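Local structure of erythromycin dehydratase (Saccharopolyspora erythraea, 3EL6) at residues G162-E167 and A287-A292; Y211-I216 and S266-A271. The protein is the dehydratase domain of a modular polyketide synthase and probably removes water from a beta-hydroxyacyl intermediate while the erythromycin precursor chain is being built. All blocks are in the same frame, centred on the assembly; numbering follows the deposited sequence.

Contact 1 (G162-E167 and A287-A292); sequences GPRDTE and AGHLVA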
loop_
_atom_site.group_PDB
_atom_site.type_symbol
_atom_site.label_atom_id
_atom_site.label_comp_id
_atom_site.label_asym_id
_atom_site.label_seq_id
_atom_site.Cartn_x
_atom_site.Cartn_y
_atom_site.Cartn_z
ATOM N N GLY A 162 -0.233 -32.747 10.056
ATOM C CA GLY A 162 -0.309 -34.171 10.472
ATOM C C GLY A 162 0.203 -35.191 9.430
ATOM O O GLY A 162 0.594 -34.862 8.298
ATOM N N PRO A 163 0.198 -36.479 9.812
ATOM C CA PRO A 163 0.685 -37.562 8.970
ATOM C C PRO A 163 -0.413 -37.921 7.933
ATOM O O PRO A 163 -1.576 -37.530 8.104
ATOM C CB PRO A 163 0.862 -38.725 9.971
ATOM C CG PRO A 163 -0.303 -38.471 10.997
ATOM C CD PRO A 163 -0.441 -36.950 11.061
ATOM N N ARG A 164 -0.003 -38.610 6.874
ATOM C CA ARG A 164 -0.898 -39.144 5.850
ATOM C C ARG A 164 -1.978 -40.014 6.469
ATOM O O ARG A 164 -1.738 -40.751 7.422
ATOM C CB ARG A 164 -0.085 -39.956 4.857
ATOM C CG ARG A 164 -0.886 -40.583 3.717
ATOM C CD ARG A 164 0.058 -41.289 2.772
ATOM N NE ARG A 164 -0.649 -41.995 1.708
ATOM C CZ ARG A 164 -0.092 -42.359 0.549
ATOM N NH1 ARG A 164 1.191 -42.092 0.296
ATOM N NH2 ARG A 164 -0.818 -42.994 -0.369
ATOM N N ASP A 165 -3.190 -39.920 5.939
ATOM C CA ASP A 165 -4.303 -40.662 6.474
ATOM C C ASP A 165 -4.271 -41.999 5.747
ATOM O O ASP A 165 -4.267 -42.038 4.518
ATOM C CB ASP A 165 -5.590 -39.908 6.187
ATOM C CG ASP A 165 -6.805 -40.610 6.717
ATOM O OD1 ASP A 165 -6.668 -41.753 7.220
ATOM O OD2 ASP A 165 -7.914 -40.017 6.609
ATOM N N THR A 166 -4.225 -43.098 6.493
ATOM C CA THR A 166 -4.154 -44.407 5.821
ATOM C C THR A 166 -5.357 -45.299 6.158
ATOM O O THR A 166 -5.444 -46.440 5.693
ATOM C CB THR A 166 -2.831 -45.135 6.154
ATOM O OG1 THR A 166 -2.683 -45.209 7.578
ATOM C CG2 THR A 166 -1.618 -44.385 5.547
ATOM N N GLU A 167 -6.272 -44.761 6.962
ATOM C CA GLU A 167 -7.493 -45.435 7.372
ATOM C C GLU A 167 -8.466 -45.656 6.201
ATOM O O GLU A 167 -8.422 -44.944 5.211
ATOM C CB GLU A 167 -8.195 -44.602 8.435
ATOM C CG GLU A 167 -9.227 -45.399 9.163
ATOM C CD GLU A 167 -10.364 -44.578 9.723
ATOM O OE1 GLU A 167 -10.150 -43.414 10.089
ATOM O OE2 GLU A 167 -11.489 -45.111 9.801
ATOM N N ALA A 287 -4.913 -39.561 -1.906
ATOM C CA ALA A 287 -3.844 -40.377 -1.330
ATOM C C ALA A 287 -3.711 -40.252 0.213
ATOM O O ALA A 287 -2.951 -41.009 0.825
ATOM C CB ALA A 287 -2.520 -40.047 -2.016
ATOM N N GLY A 288 -4.530 -39.400 0.835
ATOM C CA GLY A 288 -4.537 -39.201 2.292
ATOM C C GLY A 288 -3.586 -38.102 2.787
ATOM O O GLY A 288 -3.532 -37.846 3.989
ATOM N N HIS A 289 -2.838 -37.442 1.909
ATOM C CA HIS A 289 -1.956 -36.358 2.393
ATOM C C HIS A 289 -2.791 -35.149 2.810
ATOM O O HIS A 289 -3.745 -34.810 2.120
ATOM C CB HIS A 289 -1.016 -35.888 1.305
ATOM C CG HIS A 289 -0.143 -36.969 0.778
ATOM N ND1 HIS A 289 -0.222 -37.421 -0.526
ATOM C CD2 HIS A 289 0.799 -37.729 1.387
ATOM C CE1 HIS A 289 0.660 -38.392 -0.701
ATOM N NE2 HIS A 289 1.280 -38.606 0.448
ATOM N N LEU A 290 -2.403 -34.468 3.894
ATOM C CA LEU A 290 -3.204 -33.362 4.409
ATOM C C LEU A 290 -3.037 -32.186 3.447
ATOM O O LEU A 290 -1.916 -31.866 2.987
ATOM C CB LEU A 290 -2.700 -32.932 5.798
ATOM C CG LEU A 290 -3.578 -31.935 6.545
ATOM C CD1 LEU A 290 -4.983 -32.478 6.836
ATOM C CD2 LEU A 290 -2.907 -31.415 7.840
ATOM N N VAL A 291 -4.160 -31.529 3.164
ATOM C CA VAL A 291 -4.161 -30.403 2.228
ATOM C C VAL A 291 -4.547 -29.135 2.991
ATOM O O VAL A 291 -3.931 -28.079 2.779
ATOM C CB VAL A 291 -5.138 -30.646 1.023
ATOM C CG1 VAL A 291 -5.335 -29.346 0.197
ATOM C CG2 VAL A 291 -4.556 -31.772 0.112
ATOM N N ALA A 292 -5.549 -29.223 3.858
ATOM C CA ALA A 292 -5.970 -28.046 4.618
ATOM C C ALA A 292 -6.754 -28.441 5.867
ATOM O O ALA A 292 -7.370 -29.509 5.907
ATOM C CB ALA A 292 -6.815 -27.128 3.706
HETATM O O HOH W 1 -3.471 -36.598 6.380
#

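Contact 2 (Y211-I216 and S266-A271); sequences YAEVSI and SVRVVA. With SO4 (sulfate ion), chain B.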
loop_
_atom_site.group_PDB
_atom_site.type_symbol
_atom_site.label_atom_id
_atom_site.label_comp_id
_atom_site.label_asym_id
_atom_site.label_seq_id
_atom_site.Cartn_x
_atom_site.Cartn_y
_atom_site.Cartn_z
ATOM N N TYR A 211 -18.346 -37.295 5.660
ATOM C CA TYR A 211 -17.156 -37.565 4.893
ATOM C C TYR A 211 -17.582 -37.240 3.450
ATOM O O TYR A 211 -18.708 -37.617 3.070
ATOM C CB TYR A 211 -16.802 -39.050 4.985
ATOM C CG TYR A 211 -16.557 -39.432 6.422
ATOM C CD1 TYR A 211 -15.271 -39.468 6.932
ATOM C CD2 TYR A 211 -17.630 -39.621 7.277
ATOM C CE1 TYR A 211 -15.052 -39.758 8.302
ATOM C CE2 TYR A 211 -17.424 -39.899 8.646
ATOM C CZ TYR A 211 -16.155 -39.967 9.127
ATOM O OH TYR A 211 -15.989 -40.233 10.474
ATOM N N ALA A 212 -16.750 -36.577 2.647
ATOM C CA ALA A 212 -17.257 -36.285 1.267
ATOM C C ALA A 212 -16.077 -36.322 0.312
ATOM O O ALA A 212 -14.963 -36.054 0.711
ATOM C CB ALA A 212 -17.965 -34.916 1.215
ATOM N N GLU A 213 -16.313 -36.669 -0.964
ATOM C CA GLU A 213 -15.325 -36.514 -2.010
ATOM C C GLU A 213 -15.792 -35.265 -2.754
ATOM O O GLU A 213 -16.963 -35.171 -3.122
ATOM C CB GLU A 213 -15.387 -37.718 -2.958
ATOM C CG GLU A 213 -14.708 -38.967 -2.320
ATOM C CD GLU A 213 -14.857 -40.219 -3.156
ATOM O OE1 GLU A 213 -15.493 -40.169 -4.261
ATOM O OE2 GLU A 213 -14.341 -41.261 -2.681
ATOM N N VAL A 214 -14.867 -34.333 -2.998
ATOM C CA VAL A 214 -15.238 -33.039 -3.560
ATOM C C VAL A 214 -14.196 -32.766 -4.647
ATOM O O VAL A 214 -13.021 -32.916 -4.410
ATOM C CB VAL A 214 -15.188 -31.968 -2.483
ATOM C CG1 VAL A 214 -15.479 -30.660 -3.138
ATOM C CG2 VAL A 214 -16.222 -32.243 -1.369
ATOM N N SER A 215 -14.606 -32.369 -5.855
ATOM C CA SER A 215 -13.629 -32.142 -6.929
ATOM C C SER A 215 -14.269 -31.239 -7.996
ATOM O O SER A 215 -15.492 -31.166 -8.105
ATOM C CB SER A 215 -13.134 -33.431 -7.619
ATOM O OG SER A 215 -14.257 -34.134 -8.190
ATOM N N ILE A 216 -13.407 -30.511 -8.700
ATOM C CA ILE A 216 -13.804 -29.652 -9.776
ATOM C C ILE A 216 -12.865 -29.967 -10.927
ATOM O O ILE A 216 -11.871 -30.666 -10.783
ATOM C CB ILE A 216 -13.675 -28.142 -9.387
ATOM C CG1 ILE A 216 -12.227 -27.811 -8.997
ATOM C CG2 ILE A 216 -14.671 -27.810 -8.262
ATOM C CD1 ILE A 216 -11.997 -26.276 -8.920
ATOM N N SER A 266 -9.079 -31.893 -6.349
ATOM C CA SER A 266 -9.789 -33.103 -5.959
ATOM C C SER A 266 -9.345 -33.452 -4.541
ATOM O O SER A 266 -8.133 -33.658 -4.336
ATOM C CB SER A 266 -9.417 -34.235 -6.903
ATOM O OG SER A 266 -10.124 -35.412 -6.538
ATOM N N VAL A 267 -10.287 -33.463 -3.590
ATOM C CA VAL A 267 -9.924 -33.647 -2.185
ATOM C C VAL A 267 -10.958 -34.543 -1.502
ATOM O O VAL A 267 -12.022 -34.819 -2.062
ATOM C CB VAL A 267 -9.863 -32.271 -1.442
ATOM C CG1 VAL A 267 -8.684 -31.415 -2.049
ATOM C CG2 VAL A 267 -11.248 -31.559 -1.481
ATOM N N ARG A 268 -10.626 -35.025 -0.299
ATOM C CA ARG A 268 -11.589 -35.676 0.567
ATOM C C ARG A 268 -11.760 -34.794 1.808
ATOM O O ARG A 268 -10.800 -34.185 2.267
ATOM C CB ARG A 268 -11.038 -37.044 0.994
ATOM C CG ARG A 268 -10.818 -38.026 -0.207
ATOM C CD ARG A 268 -10.024 -39.323 0.157
ATOM N NE ARG A 268 -10.229 -40.271 -0.947
ATOM C CZ ARG A 268 -9.796 -41.536 -0.987
ATOM N NH1 ARG A 268 -9.090 -42.056 0.008
ATOM N NH2 ARG A 268 -10.086 -42.281 -2.048
ATOM N N VAL A 269 -12.943 -34.733 2.336
ATOM C CA VAL A 269 -13.246 -33.815 3.437
ATOM C C VAL A 269 -13.868 -34.627 4.577
ATOM O O VAL A 269 -14.773 -35.450 4.359
ATOM C CB VAL A 269 -14.254 -32.810 2.989
ATOM C CG1 VAL A 269 -14.584 -31.806 4.125
ATOM C CG2 VAL A 269 -13.729 -32.091 1.729
ATOM N N VAL A 270 -13.377 -34.409 5.790
ATOM C CA VAL A 270 -14.086 -34.902 6.973
ATOM C C VAL A 270 -14.567 -33.679 7.756
ATOM O O VAL A 270 -13.728 -32.799 8.124
ATOM C CB VAL A 270 -13.137 -35.709 7.865
ATOM C CG1 VAL A 270 -13.914 -36.175 9.094
ATOM C CG2 VAL A 270 -12.483 -36.902 7.059
ATOM N N ALA A 271 -15.880 -33.556 7.945
ATOM C CA ALA A 271 -16.439 -32.420 8.674
ATOM C C ALA A 271 -16.921 -32.958 10.014
ATOM O O ALA A 271 -17.674 -33.935 10.066
ATOM C CB ALA A 271 -17.573 -31.799 7.936
HETATM S S SO4 B . -8.288 -45.627 -1.201
HETATM O O1 SO4 B . -9.410 -45.271 -2.074
HETATM O O2 SO4 B . -8.347 -44.887 0.069
HETATM O O3 SO4 B . -8.329 -47.070 -0.933
HETATM O O4 SO4 B . -7.031 -45.317 -1.893
#

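Contact 1 (G162-E167 and A287-A292)
Arg164 lays its side chain across the turn that leads into strand 290-299, its aliphatic part running past the imidazole of His289 and its guanidinium reaching Ala287. CG stands trans to the backbone N (chi1 -180°) and the chain then stays extended as far as NE, a reach that brings NE to 2.7 Å from Ala287 O. CB of Ala287 and CE1 of His289 lie over one face of the guanidinium. The imidazole is tilted steeply to that group, the two planes 60° apart, with CD2 of His289 3.9 Å from CD of Arg164. The backbones themselves run roughly antiparallel and share one direct hydrogen bond, Asp165 N to Gly288 O, 2.9 Å long and nearly straight. The N-H comes from above the carbonyl plane, and a water grips the same oxygen, donating to Gly288 O at 2.7 Å and to Pro163 O as well. The loop that follows strand 148-156 is thus fastened to the turn after strand 278-284, in what is probably the second hot-dog unit of the double hot-dog fold. Gly288 has a positive phi (90°), and the direction a side chain would take there is filled by Asp165 O. Asp165 turns its carboxylate back on its own loop, OD1 accepting from Glu167 N at 3.0 Å in an Asx turn. Where the strand begins, Leu290 points at the loop and sets CD2 3.7 Å from Gly162 N; its side chain also packs on Ala161, His260 and Arg282.

Contact 2 (Y211-I216 and S266-A271)
Ser266 starts the strand beside Ser215, in a non-hydrogen-bonded antiparallel pair whose CA atoms lie 4.1 Å apart; its OG rests against CB of Ser215. Val267 comes next, in a hydrogen-bonded pair with Val214. Its N meets Val214 O almost head-on at 2.9 Å, while Val267 O accepts from Val214 N along a nearly straight N-H (171°). CG2 of Val267, set between its own backbone N and carbonyl carbon, touches CB of Val214 at 4.1 Å.

Arg268 lies on the other face of the sheet, paired with Glu213. Its extended chain carries the guanidinium to a sulfate, probably from the crystallisation liquor, which sits at the edge of the group in its plane: NH1 donates to sulfate O2 at 2.9 Å and NH2 to sulfate O1 at 3.1 Å, both bonds close to straight. The pair of bonds fixes the group's rotation, and Trp169 adds a cation-pi contact. Glu213 OE2 stays 4.4 Å from Arg268 NH2, well out of the guanidinium plane, and instead accepts from NE1 of that same Trp169, which therefore serves both charged residues.

Val269 exchanges two backbone hydrogen bonds with Ala212, and its CG2 meets CG2 of Val214 at 4.0 Å, a diagonal contact. Val270 runs alongside Tyr211, its two methyls near CD1 and CE1 of the ring, CG2 3.8 Å from CD1.

The two are neighbouring strands, flanked by strands 200-206 and 278-284. Val214 and Val267 pack on Leu229 and Val269 on Val233, so the face bearing Ala212, Val214, Val267 and Val269 is covered by helix 227-235.

Contact 2 is nested along the chain within the loop closed by contact 1, and their centres lie 12 Å apart with nearest atoms about 5 Å from each other, so the two do not touch. Strand 278-284 lies between them in the sheet: it pairs with 266-273 on one side and with 290-299 on the other. Val283 makes the connection, bonding through its backbone to Val291 and Ala292 of contact 1 and receiving Val267 of contact 2. The loop of 162-167 also leads on to Trp169, the partner of Glu213 and Arg268. The sulfate belongs to contact 2 and, probably coming from the crystallisation liquor, is no evidence by itself for a substrate site.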